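Local coordinates for protein annexin A8 (PDB 1W3W) that acts as an anticoagulant, indirectly inhibiting the thromboplastin-specific complex of the clotting cascade, and binds phospholipid in a calcium-dependent manner, at residues A[27-31]-A[65-69]; A[99-103]-A[134-139]. All coordinates share one frame; numbering follows the deposited sequence.

Overall arrangement
From the N terminus, contact 1 comes first: residues 27-31 on helix 24-34 meet residues 65-69 at the end of helix 53-67, closing a loop of 33 mostly helical residues in the predicted first annexin repeat. Only after it has closed does contact 2 open, joining 99-103 on helix 96-107 to 134-139 on helix 125-139 in the predicted second repeat. The two loops run in series, neither nested nor crossed, with centres 27 Å apart and nearest atoms about 17 Å apart. Each ties its two helices together through an offset ring stack, Tyr31 on Phe67 and then His103 on Tyr139, 72 residues further along.

Contact 1. Residues A[27-31]-A[65-69]; sequences AETLY and AQFGK
Tyr31 and Phe67 lie ring on ring in an offset stack, with centroids 3.9 Å apart and planes only 9° from parallel. The rings overlap toward their rims, and the closest touch is Tyr31 CD1 to Phe67 CG at 3.4 Å. Tyr31 CB joins in over the same face, 3.8 Å from the centroid of the Phe67 ring. With CG anti to the backbone N (chi1 178°), the tyrosine ring is carried across to lie flat on Phe67. The opposite face of Phe67 carries CB of Gln66, its own predecessor, over the ring centre, and the phenyl is thus sandwiched.

Further along the ring, Phe67 CE2 comes within 3.8 Å of Ala27 O, the carbonyl that accepts the helical bond from Tyr31 N. The amide end of Gln66 brushes Ala27, with Gln66 NE2 3.8 Å from Ala27 CB, but its main partner is Ser62 OG. One shell out, Phe63 meets Phe67 edge-to-face and also touches Tyr31 and Ala27. The helix ends here: Gly68, the next residue, leaves helical angles with positive phi. This is surface packing far from the calcium site, joining helix 24-34 to helix 53-67 in the all-helical annexin repeat.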
# COMPACT_ATOMS: atom_id res chain seq x y z
N ALA A 27 -6.91 26.15 9.30
CA ALA A 27 -7.23 26.62 7.95
C ALA A 27 -6.64 28.00 7.73
O ALA A 27 -6.07 28.28 6.69
CB ALA A 27 -8.75 26.65 7.74
N GLU A 28 -6.76 28.86 8.73
CA GLU A 28 -6.18 30.20 8.66
C GLU A 28 -4.65 30.18 8.59
O GLU A 28 -4.06 30.97 7.86
CB GLU A 28 -6.63 31.06 9.84
CG GLU A 28 -6.43 32.54 9.59
CD GLU A 28 -6.79 33.38 10.79
OE1 GLU A 28 -6.23 33.14 11.87
OE2 GLU A 28 -7.65 34.28 10.65
N THR A 29 -4.01 29.28 9.32
CA THR A 29 -2.58 29.14 9.21
C THR A 29 -2.16 28.78 7.78
O THR A 29 -1.22 29.34 7.26
CB THR A 29 -2.08 28.07 10.17
OG1 THR A 29 -2.33 28.48 11.51
CG2 THR A 29 -0.57 27.95 10.11
N LEU A 30 -2.87 27.84 7.16
CA LEU A 30 -2.53 27.44 5.80
C LEU A 30 -2.77 28.58 4.80
O LEU A 30 -1.96 28.80 3.91
CB LEU A 30 -3.34 26.22 5.39
CG LEU A 30 -3.07 24.94 6.17
CD1 LEU A 30 -4.02 23.85 5.73
CD2 LEU A 30 -1.63 24.52 6.01
N TYR A 31 -3.86 29.32 4.99
CA TYR A 31 -4.16 30.48 4.17
C TYR A 31 -3.00 31.50 4.21
O TYR A 31 -2.49 31.90 3.17
CB TYR A 31 -5.46 31.11 4.66
CG TYR A 31 -5.87 32.38 3.92
CD1 TYR A 31 -6.45 32.31 2.66
CD2 TYR A 31 -5.69 33.63 4.50
CE1 TYR A 31 -6.85 33.47 1.98
CE2 TYR A 31 -6.08 34.80 3.84
CZ TYR A 31 -6.66 34.71 2.58
OH TYR A 31 -7.05 35.86 1.92
N ALA A 65 -14.93 27.13 3.10
CA ALA A 65 -15.98 27.99 3.61
C ALA A 65 -15.47 29.41 3.86
O ALA A 65 -16.16 30.39 3.53
CB ALA A 65 -16.58 27.41 4.89
N GLN A 66 -14.27 29.53 4.44
CA GLN A 66 -13.68 30.82 4.82
C GLN A 66 -13.05 31.59 3.66
O GLN A 66 -13.14 32.81 3.60
CB GLN A 66 -12.60 30.64 5.88
CG GLN A 66 -13.07 30.22 7.27
CD GLN A 66 -11.93 30.28 8.28
OE1 GLN A 66 -11.51 31.37 8.64
NE2 GLN A 66 -11.41 29.12 8.69
N PHE A 67 -12.40 30.88 2.74
CA PHE A 67 -11.53 31.50 1.74
C PHE A 67 -11.95 31.23 0.30
O PHE A 67 -11.35 31.76 -0.61
CB PHE A 67 -10.07 31.10 2.00
CG PHE A 67 -9.63 31.35 3.42
CD1 PHE A 67 -9.65 32.64 3.94
CD2 PHE A 67 -9.24 30.30 4.25
CE1 PHE A 67 -9.28 32.89 5.25
CE2 PHE A 67 -8.87 30.53 5.57
CZ PHE A 67 -8.89 31.83 6.07
N GLY A 68 -12.96 30.39 0.11
CA GLY A 68 -13.59 30.20 -1.19
C GLY A 68 -12.86 29.37 -2.22
O GLY A 68 -13.31 29.29 -3.36
N LYS A 69 -11.74 28.75 -1.84
CA LYS A 69 -10.99 27.88 -2.75
C LYS A 69 -10.83 26.50 -2.11
O LYS A 69 -10.80 26.38 -0.90
CB LYS A 69 -9.60 28.47 -3.03
CG LYS A 69 -9.48 29.37 -4.27
CD LYS A 69 -9.60 30.85 -3.92
CE LYS A 69 -8.98 31.76 -5.00
NZ LYS A 69 -9.26 31.27 -6.39

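Contact 2. Residues A[99-103]-A[134-139]; sequences AKELH and AYEEDY
Ala99 O accepts the helical hydrogen bond from His103 N at 3.0 Å, and two tyrosines of the partner helix press on it as well: Tyr135 CD2 and Tyr139 CE2 each stand 3.6 Å from this oxygen. Beside it, Ala99 CB packs 4.0 Å from Tyr135 CB and also touches the methyl of Ala134. The imidazole of His103 lies over a face of the Tyr139 ring in an offset stack, planes 13° apart, with His103 ND1 3.4 Å from Tyr139 CG. The phenol ring is held between two layers, since CB of Asp138 sits over its other face. Tyr139 CG stands anti to the carbonyl carbon (chi1 -52°), which lays the ring across residues 99-103, with Tyr139 OH 3.4 Å from Lys100 CB. Cutting Tyr139 back to an alanine is likely to leave the His103 ring without its stacking partner and more able to turn. Tyr135 completes the aromatic cluster, its OH at the imidazole edge but hydrogen-bonded to Asp146. The helical segments cross at -67° with axes 9.6 Å apart; Leu102 reaches on to helix 113-122, while Leu143 of helix 143-150 touches both Leu102 and Tyr135.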
# COMPACT_ATOMS: atom_id res chain seq x y z
N ALA A 99 -7.53 4.24 -4.45
CA ALA A 99 -8.21 4.33 -5.75
C ALA A 99 -7.47 5.27 -6.70
O ALA A 99 -7.33 4.96 -7.88
CB ALA A 99 -9.63 4.77 -5.57
N LYS A 100 -7.01 6.40 -6.19
CA LYS A 100 -6.23 7.34 -6.99
C LYS A 100 -4.90 6.72 -7.43
O LYS A 100 -4.53 6.82 -8.60
CB LYS A 100 -5.97 8.64 -6.24
CG LYS A 100 -5.13 9.68 -7.01
CD LYS A 100 -3.93 10.15 -6.20
CE LYS A 100 -3.31 11.44 -6.76
NZ LYS A 100 -2.89 11.28 -8.18
N GLU A 101 -4.20 6.06 -6.51
CA GLU A 101 -2.95 5.39 -6.84
C GLU A 101 -3.14 4.31 -7.91
O GLU A 101 -2.32 4.18 -8.81
CB GLU A 101 -2.32 4.79 -5.58
CG GLU A 101 -1.78 5.84 -4.63
CD GLU A 101 -0.56 6.55 -5.18
OE1 GLU A 101 -0.59 7.79 -5.24
OE2 GLU A 101 0.43 5.89 -5.53
N LEU A 102 -4.22 3.54 -7.81
CA LEU A 102 -4.49 2.48 -8.78
C LEU A 102 -4.80 3.07 -10.17
O LEU A 102 -4.32 2.57 -11.19
CB LEU A 102 -5.65 1.60 -8.31
CG LEU A 102 -5.36 0.69 -7.11
CD1 LEU A 102 -6.66 0.15 -6.50
CD2 LEU A 102 -4.44 -0.47 -7.49
N HIS A 103 -5.60 4.13 -10.19
CA HIS A 103 -5.92 4.85 -11.43
C HIS A 103 -4.65 5.39 -12.08
O HIS A 103 -4.45 5.19 -13.28
CB HIS A 103 -6.87 6.01 -11.15
CG HIS A 103 -7.37 6.72 -12.38
ND1 HIS A 103 -8.44 6.25 -13.12
CD2 HIS A 103 -6.98 7.87 -12.96
CE1 HIS A 103 -8.68 7.10 -14.12
NE2 HIS A 103 -7.80 8.08 -14.04
N ALA A 134 -14.88 3.57 -4.18
CA ALA A 134 -14.26 4.88 -4.38
C ALA A 134 -13.78 5.04 -5.83
O ALA A 134 -13.95 6.11 -6.41
CB ALA A 134 -13.08 5.08 -3.41
N TYR A 135 -13.19 3.98 -6.38
CA TYR A 135 -12.66 4.00 -7.74
C TYR A 135 -13.77 4.25 -8.78
O TYR A 135 -13.58 5.01 -9.72
CB TYR A 135 -11.93 2.70 -8.04
CG TYR A 135 -11.19 2.66 -9.36
CD1 TYR A 135 -11.87 2.38 -10.55
CD2 TYR A 135 -9.82 2.86 -9.42
CE1 TYR A 135 -11.19 2.33 -11.77
CE2 TYR A 135 -9.14 2.80 -10.61
CZ TYR A 135 -9.83 2.54 -11.79
OH TYR A 135 -9.15 2.48 -12.97
N GLU A 136 -14.91 3.59 -8.61
CA GLU A 136 -16.03 3.79 -9.53
C GLU A 136 -16.65 5.17 -9.40
O GLU A 136 -17.01 5.79 -10.40
CB GLU A 136 -17.09 2.70 -9.37
CG GLU A 136 -17.72 2.30 -10.70
CD GLU A 136 -19.05 1.60 -10.52
OE1 GLU A 136 -19.10 0.62 -9.75
OE2 GLU A 136 -20.04 2.04 -11.16
N GLU A 137 -16.75 5.67 -8.16
CA GLU A 137 -17.29 7.00 -7.88
C GLU A 137 -16.45 8.12 -8.48
O GLU A 137 -16.99 9.09 -9.01
CB GLU A 137 -17.44 7.23 -6.36
CG GLU A 137 -18.69 6.62 -5.74
CD GLU A 137 -18.68 6.62 -4.21
OE1 GLU A 137 -17.82 7.32 -3.62
OE2 GLU A 137 -19.53 5.92 -3.60
N ASP A 138 -15.13 7.98 -8.43
CA ASP A 138 -14.23 9.05 -8.83
C ASP A 138 -13.86 8.98 -10.30
O ASP A 138 -13.59 10.01 -10.91
CB ASP A 138 -12.95 9.03 -7.99
CG ASP A 138 -13.18 9.51 -6.58
OD1 ASP A 138 -12.31 9.25 -5.73
OD2 ASP A 138 -14.20 10.14 -6.22
N TYR A 139 -13.83 7.78 -10.87
CA TYR A 139 -13.30 7.58 -12.23
C TYR A 139 -14.29 6.98 -13.23
O TYR A 139 -13.96 6.84 -14.41
CB TYR A 139 -12.00 6.75 -12.18
CG TYR A 139 -11.03 7.36 -11.20
CD1 TYR A 139 -10.49 8.61 -11.43
CD2 TYR A 139 -10.70 6.71 -10.01
CE1 TYR A 139 -9.63 9.21 -10.52
CE2 TYR A 139 -9.84 7.29 -9.10
CZ TYR A 139 -9.32 8.54 -9.36
OH TYR A 139 -8.48 9.13 -8.46